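Local coordinates for glyoxalase family protein (Enterococcus faecalis, PDB 2P25), which is of unknown function but belongs to the glyoxalase/bleomycin resistance protein/dioxygenase superfamily, whose members are built from paired beta-alpha-beta-beta-beta modules, at residues Y23-R33 / L45-I56; R75-E85 / D118-E126. One frame throughout, in Å; residues are numbered along the deposited sequence.

Contact 1: residues Y23-R33 / L45-I56; sequences YVEKLGFEVLR and LDLKLGSQELEI
Glu30 to Arg33 pairs antiparallel with Asp46 to Lys48, and a classic beta bulge at Leu32 and Arg33, both facing Asp46, shifts the register by one. Glu30 and Lys48 exchange two backbone hydrogen bonds. At the bulge, Asp46 O accepts from both Leu32 N (2.8 Å) and Arg33 N (3.2 Å). Before the strand, the end of helix 16-26 and the turn through Gly28 set aromatic rings against one face of the hairpin 45-56. Phe29 lies between two aliphatic groups. Leu54 CD2 sits over one face of its ring, 4.0 Å from the centroid, and Leu49 CB covers the opposite face. The amide of Gln52 comes to the ring edge, its plane almost perpendicular to the ring. With CG anti to the carbonyl carbon (chi1 -81°), the ring is turned in between Leu49 and Leu54. Phe29 CB rests on Leu47 CB. Tyr23 takes Ile56 CD1 over one ring face. Its CB touches Leu47 CD1 at 3.6 Å, while the other methyl of that leucine, CD2, meets Val24 CG2. Tyr23 OH is hydrogen-bonded to Asp116. On the other face, the chain of Arg33 bends at chi3 (66°) and folds back over Asp46. Arg33 NH2 donates to Asp46 OD2 at 2.9 Å in a salt bridge. The carboxylate oxygen lies in the guanidinium plane but is met from above its own carboxylate plane. Glu53 OE2 is a second, long partner of NH2 at 3.7 Å. Leu32 CD2 packs on the Glu53 carboxylate. Lys44 pairs with both Asp46 OD2 and Glu55 OE1. Asp46 OD1 and Glu55 OE1, two acceptors, lie 3.0 Å apart. The two faces thus differ: helix-side packing is apolar, whereas on the other face Arg33 and Lys44 would probably offset the mutual repulsion of Asp46 and Glu55.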
loop_
_atom_site.group_PDB
_atom_site.type_symbol
_atom_site.label_atom_id
_atom_site.label_comp_id
_atom_site.label_asym_id
_atom_site.label_seq_id
_atom_site.Cartn_x
_atom_site.Cartn_y
_atom_site.Cartn_z
ATOM N N TYR A 23 10.611 6.828 9.328
ATOM C CA TYR A 23 10.778 5.516 8.694
ATOM C C TYR A 23 12.128 4.849 8.931
ATOM O O TYR A 23 12.206 3.647 9.114
ATOM C CB TYR A 23 10.482 5.597 7.195
ATOM C CG TYR A 23 9.019 5.789 6.907
ATOM C CD1 TYR A 23 8.149 4.711 6.931
ATOM C CD2 TYR A 23 8.490 7.067 6.621
ATOM C CE1 TYR A 23 6.798 4.867 6.674
ATOM C CE2 TYR A 23 7.122 7.235 6.364
ATOM C CZ TYR A 23 6.290 6.129 6.379
ATOM O OH TYR A 23 4.941 6.231 6.121
ATOM N N VAL A 24 13.192 5.641 8.892
ATOM C CA VAL A 24 14.520 5.092 9.064
ATOM C C VAL A 24 14.858 4.984 10.547
ATOM O O VAL A 24 15.185 3.886 11.029
ATOM C CB VAL A 24 15.570 5.901 8.275
ATOM C CG1 VAL A 24 17.007 5.362 8.547
ATOM C CG2 VAL A 24 15.239 5.871 6.751
ATOM N N GLU A 25 14.801 6.096 11.276
ATOM C CA GLU A 25 15.282 6.085 12.660
ATOM C C GLU A 25 14.380 5.320 13.630
ATOM O O GLU A 25 14.873 4.569 14.480
ATOM C CB GLU A 25 15.615 7.513 13.160
ATOM C CG GLU A 25 16.755 8.211 12.370
ATOM C CD GLU A 25 18.083 7.439 12.398
ATOM O OE1 GLU A 25 18.400 6.811 13.440
ATOM O OE2 GLU A 25 18.812 7.460 11.378
ATOM N N LYS A 26 13.068 5.481 13.499
ATOM C CA LYS A 26 12.148 4.856 14.420
ATOM C C LYS A 26 11.671 3.487 13.992
ATOM O O LYS A 26 11.767 2.530 14.762
ATOM C CB LYS A 26 10.971 5.793 14.736
ATOM C CG LYS A 26 11.458 7.069 15.363
ATOM C CD LYS A 26 10.340 8.073 15.603
ATOM C CE LYS A 26 10.879 9.283 16.357
ATOM N NZ LYS A 26 9.821 10.333 16.593
ATOM N N LEU A 27 11.171 3.374 12.771
ATOM C CA LEU A 27 10.679 2.092 12.268
ATOM C C LEU A 27 11.817 1.140 11.880
ATOM O O LEU A 27 11.591 -0.067 11.718
ATOM C CB LEU A 27 9.726 2.293 11.083
ATOM C CG LEU A 27 8.233 2.326 11.476
ATOM C CD1 LEU A 27 7.958 3.021 12.805
ATOM C CD2 LEU A 27 7.343 2.810 10.400
ATOM N N GLY A 28 13.020 1.691 11.725
ATOM C CA GLY A 28 14.212 0.874 11.501
ATOM C C GLY A 28 14.418 0.384 10.086
ATOM O O GLY A 28 15.156 -0.588 9.857
ATOM N N PHE A 29 13.791 1.045 9.116
ATOM C CA PHE A 29 14.086 0.761 7.731
ATOM C C PHE A 29 15.506 1.258 7.464
ATOM O O PHE A 29 15.983 2.200 8.125
ATOM C CB PHE A 29 13.070 1.444 6.826
ATOM C CG PHE A 29 11.795 0.697 6.710
ATOM C CD1 PHE A 29 11.624 -0.258 5.699
ATOM C CD2 PHE A 29 10.753 0.942 7.593
ATOM C CE1 PHE A 29 10.428 -0.959 5.561
ATOM C CE2 PHE A 29 9.528 0.245 7.470
ATOM C CZ PHE A 29 9.377 -0.713 6.456
ATOM N N GLU A 30 16.206 0.568 6.575
ATOM C CA GLU A 30 17.518 1.015 6.148
ATOM C C GLU A 30 17.408 1.651 4.775
ATOM O O GLU A 30 16.579 1.243 3.956
ATOM C CB GLU A 30 18.481 -0.176 6.107
ATOM C CG GLU A 30 18.870 -0.671 7.520
ATOM C CD GLU A 30 19.622 -1.986 7.508
ATOM O OE1 GLU A 30 20.103 -2.396 6.421
ATOM O OE2 GLU A 30 19.744 -2.608 8.600
ATOM N N VAL A 31 18.274 2.623 4.491
ATOM C CA VAL A 31 18.287 3.197 3.146
ATOM C C VAL A 31 18.888 2.211 2.138
ATOM O O VAL A 31 19.994 1.683 2.336
ATOM C CB VAL A 31 19.075 4.535 3.101
ATOM C CG1 VAL A 31 19.198 5.017 1.661
ATOM C CG2 VAL A 31 18.400 5.588 3.981
ATOM N N LEU A 32 18.141 1.946 1.076
ATOM C CA LEU A 32 18.625 1.183 -0.070
ATOM C C LEU A 32 19.191 2.125 -1.122
ATOM O O LEU A 32 20.298 1.922 -1.612
ATOM C CB LEU A 32 17.488 0.359 -0.673
ATOM C CG LEU A 32 17.835 -0.593 -1.804
ATOM C CD1 LEU A 32 18.829 -1.623 -1.304
ATOM C CD2 LEU A 32 16.535 -1.262 -2.258
ATOM N N ARG A 33 18.415 3.145 -1.484
ATOM C CA ARG A 33 18.887 4.171 -2.401
ATOM C C ARG A 33 18.202 5.503 -2.131
ATOM O O ARG A 33 17.101 5.535 -1.601
ATOM C CB ARG A 33 18.798 3.715 -3.878
ATOM C CG ARG A 33 17.437 3.593 -4.473
ATOM C CD ARG A 33 17.544 3.039 -5.927
ATOM N NE ARG A 33 18.036 1.660 -5.945
ATOM C CZ ARG A 33 17.290 0.590 -5.638
ATOM N NH1 ARG A 33 17.825 -0.624 -5.679
ATOM N NH2 ARG A 33 16.009 0.727 -5.293
ATOM N N LEU A 45 13.268 7.990 -2.226
ATOM C CA LEU A 45 13.989 7.284 -1.176
ATOM C C LEU A 45 13.471 5.858 -1.109
ATOM O O LEU A 45 12.268 5.655 -0.818
ATOM C CB LEU A 45 13.770 8.042 0.154
ATOM C CG LEU A 45 14.410 7.534 1.437
ATOM C CD1 LEU A 45 15.968 7.518 1.329
ATOM C CD2 LEU A 45 13.932 8.322 2.648
ATOM N N ASP A 46 14.324 4.887 -1.458
ATOM C CA ASP A 46 13.975 3.453 -1.350
ATOM C C ASP A 46 14.539 2.863 -0.059
ATOM O O ASP A 46 15.725 2.983 0.225
ATOM C CB ASP A 46 14.484 2.630 -2.538
ATOM C CG ASP A 46 13.820 3.017 -3.860
ATOM O OD1 ASP A 46 12.587 3.075 -3.911
ATOM O OD2 ASP A 46 14.534 3.223 -4.856
ATOM N N LEU A 47 13.673 2.208 0.704
ATOM C CA LEU A 47 14.022 1.706 2.040
ATOM C C LEU A 47 13.767 0.214 2.110
ATOM O O LEU A 47 12.863 -0.300 1.455
ATOM C CB LEU A 47 13.160 2.393 3.106
ATOM C CG LEU A 47 13.207 3.922 3.204
ATOM C CD1 LEU A 47 12.337 4.459 4.320
ATOM C CD2 LEU A 47 14.652 4.416 3.380
ATOM N N LYS A 48 14.550 -0.477 2.929
ATOM C CA LYS A 48 14.456 -1.910 2.996
ATOM C C LYS A 48 14.390 -2.275 4.467
ATOM O O LYS A 48 15.213 -1.793 5.254
ATOM C CB LYS A 48 15.728 -2.523 2.401
ATOM C CG LYS A 48 15.646 -4.000 2.016
ATOM C CD LYS A 48 15.276 -4.155 0.537
ATOM C CE LYS A 48 15.321 -5.611 0.101
ATOM N NZ LYS A 48 14.156 -6.353 0.668
ATOM N N LEU A 49 13.416 -3.102 4.836
ATOM C CA LEU A 49 13.547 -3.881 6.080
ATOM C C LEU A 49 13.215 -5.345 5.848
ATOM O O LEU A 49 12.086 -5.693 5.481
ATOM C CB LEU A 49 12.697 -3.309 7.224
ATOM C CG LEU A 49 12.861 -4.001 8.593
ATOM C CD1 LEU A 49 14.276 -3.866 9.170
ATOM C CD2 LEU A 49 11.855 -3.485 9.588
ATOM N N GLY A 50 14.206 -6.202 6.084
ATOM C CA GLY A 50 14.057 -7.623 5.792
ATOM C C GLY A 50 13.973 -7.798 4.288
ATOM O O GLY A 50 14.929 -7.484 3.575
ATOM N N SER A 51 12.827 -8.284 3.809
ATOM C CA SER A 51 12.646 -8.585 2.396
ATOM C C SER A 51 11.612 -7.612 1.859
ATOM O O SER A 51 11.257 -7.628 0.689
ATOM C CB SER A 51 12.204 -10.041 2.205
ATOM O OG SER A 51 10.836 -10.215 2.547
ATOM N N GLN A 52 11.151 -6.748 2.757
ATOM C CA GLN A 52 10.179 -5.727 2.481
ATOM C C GLN A 52 10.867 -4.498 1.860
ATOM O O GLN A 52 11.958 -4.127 2.280
ATOM C CB GLN A 52 9.521 -5.356 3.798
ATOM C CG GLN A 52 8.237 -4.613 3.648
ATOM C CD GLN A 52 7.884 -3.861 4.896
ATOM O OE1 GLN A 52 8.164 -4.322 6.007
ATOM N NE2 GLN A 52 7.256 -2.703 4.731
ATOM N N GLU A 53 10.238 -3.880 0.864
ATOM C CA GLU A 53 10.762 -2.621 0.326
ATOM C C GLU A 53 9.712 -1.523 0.336
ATOM O O GLU A 53 8.531 -1.755 0.041
ATOM C CB GLU A 53 11.324 -2.828 -1.073
ATOM C CG GLU A 53 12.009 -1.609 -1.674
ATOM C CD GLU A 53 13.000 -1.985 -2.788
ATOM O OE1 GLU A 53 13.538 -3.118 -2.772
ATOM O OE2 GLU A 53 13.239 -1.136 -3.675
ATOM N N LEU A 54 10.151 -0.326 0.702
ATOM C CA LEU A 54 9.256 0.812 0.782
ATOM C C LEU A 54 9.858 1.914 -0.065
ATOM O O LEU A 54 11.027 2.252 0.109
ATOM C CB LEU A 54 9.150 1.244 2.250
ATOM C CG LEU A 54 7.890 1.790 2.853
ATOM C CD1 LEU A 54 6.749 0.755 2.769
ATOM C CD2 LEU A 54 8.220 2.173 4.287
ATOM N N GLU A 55 9.096 2.436 -1.017
ATOM C CA GLU A 55 9.539 3.524 -1.885
ATOM C C GLU A 55 8.839 4.811 -1.501
ATOM O O GLU A 55 7.614 4.878 -1.571
ATOM C CB GLU A 55 9.162 3.163 -3.295
ATOM C CG GLU A 55 9.677 4.009 -4.375
ATOM C CD GLU A 55 9.593 3.260 -5.686
ATOM O OE1 GLU A 55 10.443 2.357 -5.941
ATOM O OE2 GLU A 55 8.660 3.556 -6.436
ATOM N N ILE A 56 9.599 5.832 -1.132
ATOM C CA ILE A 56 8.984 7.065 -0.653
ATOM C C ILE A 56 9.342 8.199 -1.587
ATOM O O ILE A 56 10.534 8.428 -1.854
ATOM C CB ILE A 56 9.401 7.398 0.790
ATOM C CG1 ILE A 56 9.242 6.153 1.682
ATOM C CG2 ILE A 56 8.600 8.604 1.298
ATOM C CD1 ILE A 56 9.492 6.387 3.135
#

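Contact 2: residues R75-E85 / D118-E126; sequences RHLAFKVEHIE and DGLPLELHE
Leu77 to Lys80 and Leu122 to His125 pair as parallel strands of a beta-alpha-beta-beta-beta module, the edge strand within this chain and its inner neighbour. The axes of segments 75-80 and 121-125 approach to 4.5 Å at an angle of 26°. Four backbone hydrogen bonds join them, from Glu123 N to Leu77 O at one end to Val81 N and His125 O at the other. The tight part is this buried strand pair, packed on both faces. On one, Leu122 CD2 packs on Leu77 CB, and Leu124 CD2 on Val81 CG1 at 3.9 Å. Ile84 CD1 reaches Leu124 CB, and helix 84-93 covers Leu124 and Val81 further. On the opposite face, Ala78 CB meets Glu123 CB at 3.7 Å. Glu123 OE2 is hydrogen-bonded to His8 of the second subunit. The C-terminal end faces solvent, with Glu82 and His83 exposed, yet Glu126 is firmly engaged. Its extended side chain reaches the start of helix 84-93, just after the N-cap residue His83. Water 1 donates to both Glu126 OE2 and Glu85 OE1, linking two carboxylates of like charge; Lys110 also pairs with Glu85. Glu126 OE2 uses its anti lone pair to accept from Ile84 N at 2.8 Å.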
loop_
_atom_site.group_PDB
_atom_site.type_symbol
_atom_site.label_atom_id
_atom_site.label_comp_id
_atom_site.label_asym_id
_atom_site.label_seq_id
_atom_site.Cartn_x
_atom_site.Cartn_y
_atom_site.Cartn_z
ATOM N N ARG A 75 -5.404 2.646 0.995
ATOM C CA ARG A 75 -5.958 3.186 2.237
ATOM C C ARG A 75 -4.961 3.126 3.406
ATOM O O ARG A 75 -4.716 4.121 4.091
ATOM C CB ARG A 75 -7.210 2.360 2.612
ATOM C CG ARG A 75 -7.869 2.748 3.914
ATOM C CD ARG A 75 -9.019 1.759 4.112
ATOM N NE ARG A 75 -9.798 1.959 5.324
ATOM C CZ ARG A 75 -11.118 2.206 5.351
ATOM N NH1 ARG A 75 -11.848 2.360 4.230
ATOM N NH2 ARG A 75 -11.711 2.341 6.528
ATOM N N HIS A 76 -4.447 1.942 3.671
ATOM C CA HIS A 76 -3.476 1.780 4.780
ATOM C C HIS A 76 -2.557 0.618 4.547
ATOM O O HIS A 76 -2.790 -0.199 3.653
ATOM C CB HIS A 76 -4.161 1.748 6.163
ATOM C CG HIS A 76 -5.011 0.527 6.431
ATOM N ND1 HIS A 76 -4.499 -0.749 6.518
ATOM C CD2 HIS A 76 -6.335 0.417 6.705
ATOM C CE1 HIS A 76 -5.473 -1.598 6.808
ATOM N NE2 HIS A 76 -6.600 -0.916 6.899
ATOM N N LEU A 77 -1.498 0.541 5.365
ATOM C CA LEU A 77 -0.566 -0.569 5.309
ATOM C C LEU A 77 -0.561 -1.174 6.700
ATOM O O LEU A 77 -0.565 -0.432 7.670
ATOM C CB LEU A 77 0.841 -0.037 5.024
ATOM C CG LEU A 77 2.004 -0.998 4.960
ATOM C CD1 LEU A 77 1.757 -2.080 3.912
ATOM C CD2 LEU A 77 3.262 -0.156 4.590
ATOM N N ALA A 78 -0.632 -2.501 6.786
ATOM C CA ALA A 78 -0.724 -3.164 8.092
ATOM C C ALA A 78 0.484 -4.038 8.316
ATOM O O ALA A 78 0.866 -4.791 7.411
ATOM C CB ALA A 78 -1.979 -4.014 8.134
ATOM N N PHE A 79 1.023 -3.993 9.540
ATOM C CA PHE A 79 2.151 -4.824 9.929
ATOM C C PHE A 79 1.683 -5.978 10.827
ATOM O O PHE A 79 0.883 -5.766 11.736
ATOM C CB PHE A 79 3.176 -3.965 10.693
ATOM C CG PHE A 79 3.792 -2.873 9.868
ATOM C CD1 PHE A 79 4.840 -3.150 9.003
ATOM C CD2 PHE A 79 3.336 -1.554 9.964
ATOM C CE1 PHE A 79 5.414 -2.126 8.218
ATOM C CE2 PHE A 79 3.916 -0.541 9.208
ATOM C CZ PHE A 79 4.969 -0.836 8.335
ATOM N N LYS A 80 2.180 -7.193 10.581
ATOM C CA LYS A 80 1.894 -8.310 11.467
ATOM C C LYS A 80 2.871 -8.244 12.643
ATOM O O LYS A 80 4.086 -8.074 12.436
ATOM C CB LYS A 80 2.050 -9.675 10.766
ATOM C CG LYS A 80 1.409 -10.820 11.602
ATOM C CD LYS A 80 1.489 -12.182 10.934
ATOM C CE LYS A 80 1.069 -13.254 11.922
ATOM N NZ LYS A 80 1.569 -12.896 13.297
ATOM N N VAL A 81 2.328 -8.324 13.854
ATOM C CA VAL A 81 3.156 -8.353 15.073
ATOM C C VAL A 81 2.866 -9.596 15.893
ATOM O O VAL A 81 1.777 -10.187 15.823
ATOM C CB VAL A 81 2.994 -7.054 15.950
ATOM C CG1 VAL A 81 3.391 -5.778 15.132
ATOM C CG2 VAL A 81 1.575 -6.909 16.445
ATOM N N GLU A 82 3.858 -9.994 16.687
ATOM C CA GLU A 82 3.714 -11.169 17.531
ATOM C C GLU A 82 2.990 -10.812 18.824
ATOM O O GLU A 82 2.048 -11.489 19.223
ATOM C CB GLU A 82 5.094 -11.757 17.836
ATOM C CG GLU A 82 5.927 -12.033 16.582
ATOM C CD GLU A 82 7.280 -12.720 16.844
ATOM O OE1 GLU A 82 7.639 -13.032 18.029
ATOM O OE2 GLU A 82 8.001 -12.944 15.832
ATOM N N HIS A 83 3.455 -9.767 19.493
ATOM C CA HIS A 83 2.807 -9.323 20.712
ATOM C C HIS A 83 2.686 -7.815 20.641
ATOM O O HIS A 83 3.680 -7.073 20.698
ATOM C CB HIS A 83 3.540 -9.810 21.972
ATOM C CG HIS A 83 2.635 -9.988 23.152
ATOM N ND1 HIS A 83 2.616 -9.114 24.219
ATOM C CD2 HIS A 83 1.689 -10.920 23.414
ATOM C CE1 HIS A 83 1.709 -9.510 25.092
ATOM N NE2 HIS A 83 1.135 -10.607 24.630
ATOM N N ILE A 84 1.449 -7.381 20.445
ATOM C CA ILE A 84 1.148 -5.982 20.095
ATOM C C ILE A 84 1.525 -4.945 21.170
ATOM O O ILE A 84 1.990 -3.860 20.847
ATOM C CB ILE A 84 -0.315 -5.843 19.647
ATOM C CG1 ILE A 84 -0.526 -4.534 18.883
ATOM C CG2 ILE A 84 -1.281 -6.018 20.842
ATOM C CD1 ILE A 84 -1.788 -4.569 18.036
ATOM N N GLU A 85 1.394 -5.317 22.440
ATOM C CA GLU A 85 1.671 -4.402 23.549
ATOM C C GLU A 85 3.101 -3.885 23.527
ATOM O O GLU A 85 3.338 -2.692 23.771
ATOM C CB GLU A 85 1.339 -5.089 24.898
ATOM C CG GLU A 85 -0.181 -5.268 25.084
ATOM C CD GLU A 85 -0.737 -6.590 24.528
ATOM O OE1 GLU A 85 0.018 -7.403 23.949
ATOM O OE2 GLU A 85 -1.966 -6.810 24.655
ATOM N N ASP A 118 2.645 12.477 7.864
ATOM C CA ASP A 118 1.607 13.071 6.998
ATOM C C ASP A 118 0.228 12.434 7.205
ATOM O O ASP A 118 -0.707 12.632 6.401
ATOM C CB ASP A 118 2.039 12.987 5.532
ATOM C CG ASP A 118 3.236 13.851 5.259
ATOM O OD1 ASP A 118 3.188 15.068 5.561
ATOM O OD2 ASP A 118 4.226 13.305 4.799
ATOM N N GLY A 119 0.089 11.698 8.297
ATOM C CA GLY A 119 -1.228 11.147 8.660
ATOM C C GLY A 119 -1.622 9.860 7.952
ATOM O O GLY A 119 -2.808 9.484 7.968
ATOM N N LEU A 120 -0.655 9.171 7.337
ATOM C CA LEU A 120 -0.940 7.876 6.716
ATOM C C LEU A 120 -1.239 6.868 7.812
ATOM O O LEU A 120 -0.406 6.688 8.705
ATOM C CB LEU A 120 0.255 7.370 5.897
ATOM C CG LEU A 120 0.040 5.996 5.224
ATOM C CD1 LEU A 120 -1.207 5.951 4.268
ATOM C CD2 LEU A 120 1.308 5.601 4.488
ATOM N N PRO A 121 -2.425 6.223 7.783
ATOM C CA PRO A 121 -2.672 5.171 8.790
ATOM C C PRO A 121 -1.806 3.940 8.569
ATOM O O PRO A 121 -1.721 3.394 7.444
ATOM C CB PRO A 121 -4.170 4.821 8.600
ATOM C CG PRO A 121 -4.743 5.990 7.774
ATOM C CD PRO A 121 -3.594 6.438 6.913
ATOM N N LEU A 122 -1.186 3.488 9.662
ATOM C CA LEU A 122 -0.358 2.297 9.654
ATOM C C LEU A 122 -0.917 1.406 10.744
ATOM O O LEU A 122 -1.037 1.823 11.906
ATOM C CB LEU A 122 1.107 2.655 9.915
ATOM C CG LEU A 122 1.720 3.576 8.840
ATOM C CD1 LEU A 122 3.110 4.070 9.284
ATOM C CD2 LEU A 122 1.838 2.760 7.525
ATOM N N GLU A 123 -1.294 0.192 10.367
ATOM C CA GLU A 123 -1.926 -0.708 11.328
ATOM C C GLU A 123 -0.935 -1.702 11.931
ATOM O O GLU A 123 -0.035 -2.177 11.240
ATOM C CB GLU A 123 -3.043 -1.434 10.618
ATOM C CG GLU A 123 -3.978 -2.244 11.497
ATOM C CD GLU A 123 -4.909 -3.093 10.657
ATOM O OE1 GLU A 123 -5.729 -2.528 9.917
ATOM O OE2 GLU A 123 -4.800 -4.325 10.679
ATOM N N LEU A 124 -1.148 -2.046 13.203
ATOM C CA LEU A 124 -0.515 -3.207 13.833
ATOM C C LEU A 124 -1.593 -4.254 14.031
ATOM O O LEU A 124 -2.693 -3.945 14.516
ATOM C CB LEU A 124 0.063 -2.813 15.198
ATOM C CG LEU A 124 1.126 -1.712 15.277
ATOM C CD1 LEU A 124 1.517 -1.442 16.742
ATOM C CD2 LEU A 124 2.340 -2.092 14.448
ATOM N N HIS A 125 -1.292 -5.496 13.645
ATOM C CA HIS A 125 -2.273 -6.561 13.723
ATOM C C HIS A 125 -1.599 -7.855 14.160
ATOM O O HIS A 125 -0.584 -8.242 13.586
ATOM C CB HIS A 125 -2.894 -6.744 12.328
ATOM C CG HIS A 125 -4.196 -7.474 12.324
ATOM N ND1 HIS A 125 -4.316 -8.792 12.709
ATOM C CD2 HIS A 125 -5.432 -7.080 11.935
ATOM C CE1 HIS A 125 -5.575 -9.175 12.575
ATOM N NE2 HIS A 125 -6.273 -8.155 12.106
ATOM N N GLU A 126 -2.159 -8.519 15.166
ATOM C CA GLU A 126 -1.636 -9.821 15.586
ATOM C C GLU A 126 -2.046 -10.960 14.635
ATOM O O GLU A 126 -2.894 -10.766 13.745
ATOM C CB GLU A 126 -2.063 -10.113 17.014
ATOM C CG GLU A 126 -1.241 -9.304 18.022
ATOM C CD GLU A 126 -1.345 -9.801 19.466
ATOM O OE1 GLU A 126 -2.206 -10.671 19.772
ATOM O OE2 GLU A 126 -0.551 -9.318 20.300
HETATM O O HOH W 1 -1.096 -9.527 23.029
#

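In the fold
From the N terminus, strand 6-13 and helix 16-26 lead into contact 1, which closes the short hairpin between strands 30-37 and 42-49 and ties it to the helix. Strand 52-58, last of that sheet in the chain, lies between 42-49 and 6-13. Contact 2 then closes a longer loop, from strand 73-80 through helix 84-93 and strands 102-103 and 110-115, to the last strand. The contacts follow in series and neither nest nor cross. Their centres are about 16 Å apart, yet Leu54 on Leu77, Gln52 on Phe79, and Tyr23 on Leu120 and Leu122 join the first sheet and helix 16-26 to the second sheet. Both contacts reach the second subunit, where Leu77 and its neighbours continue the sheet.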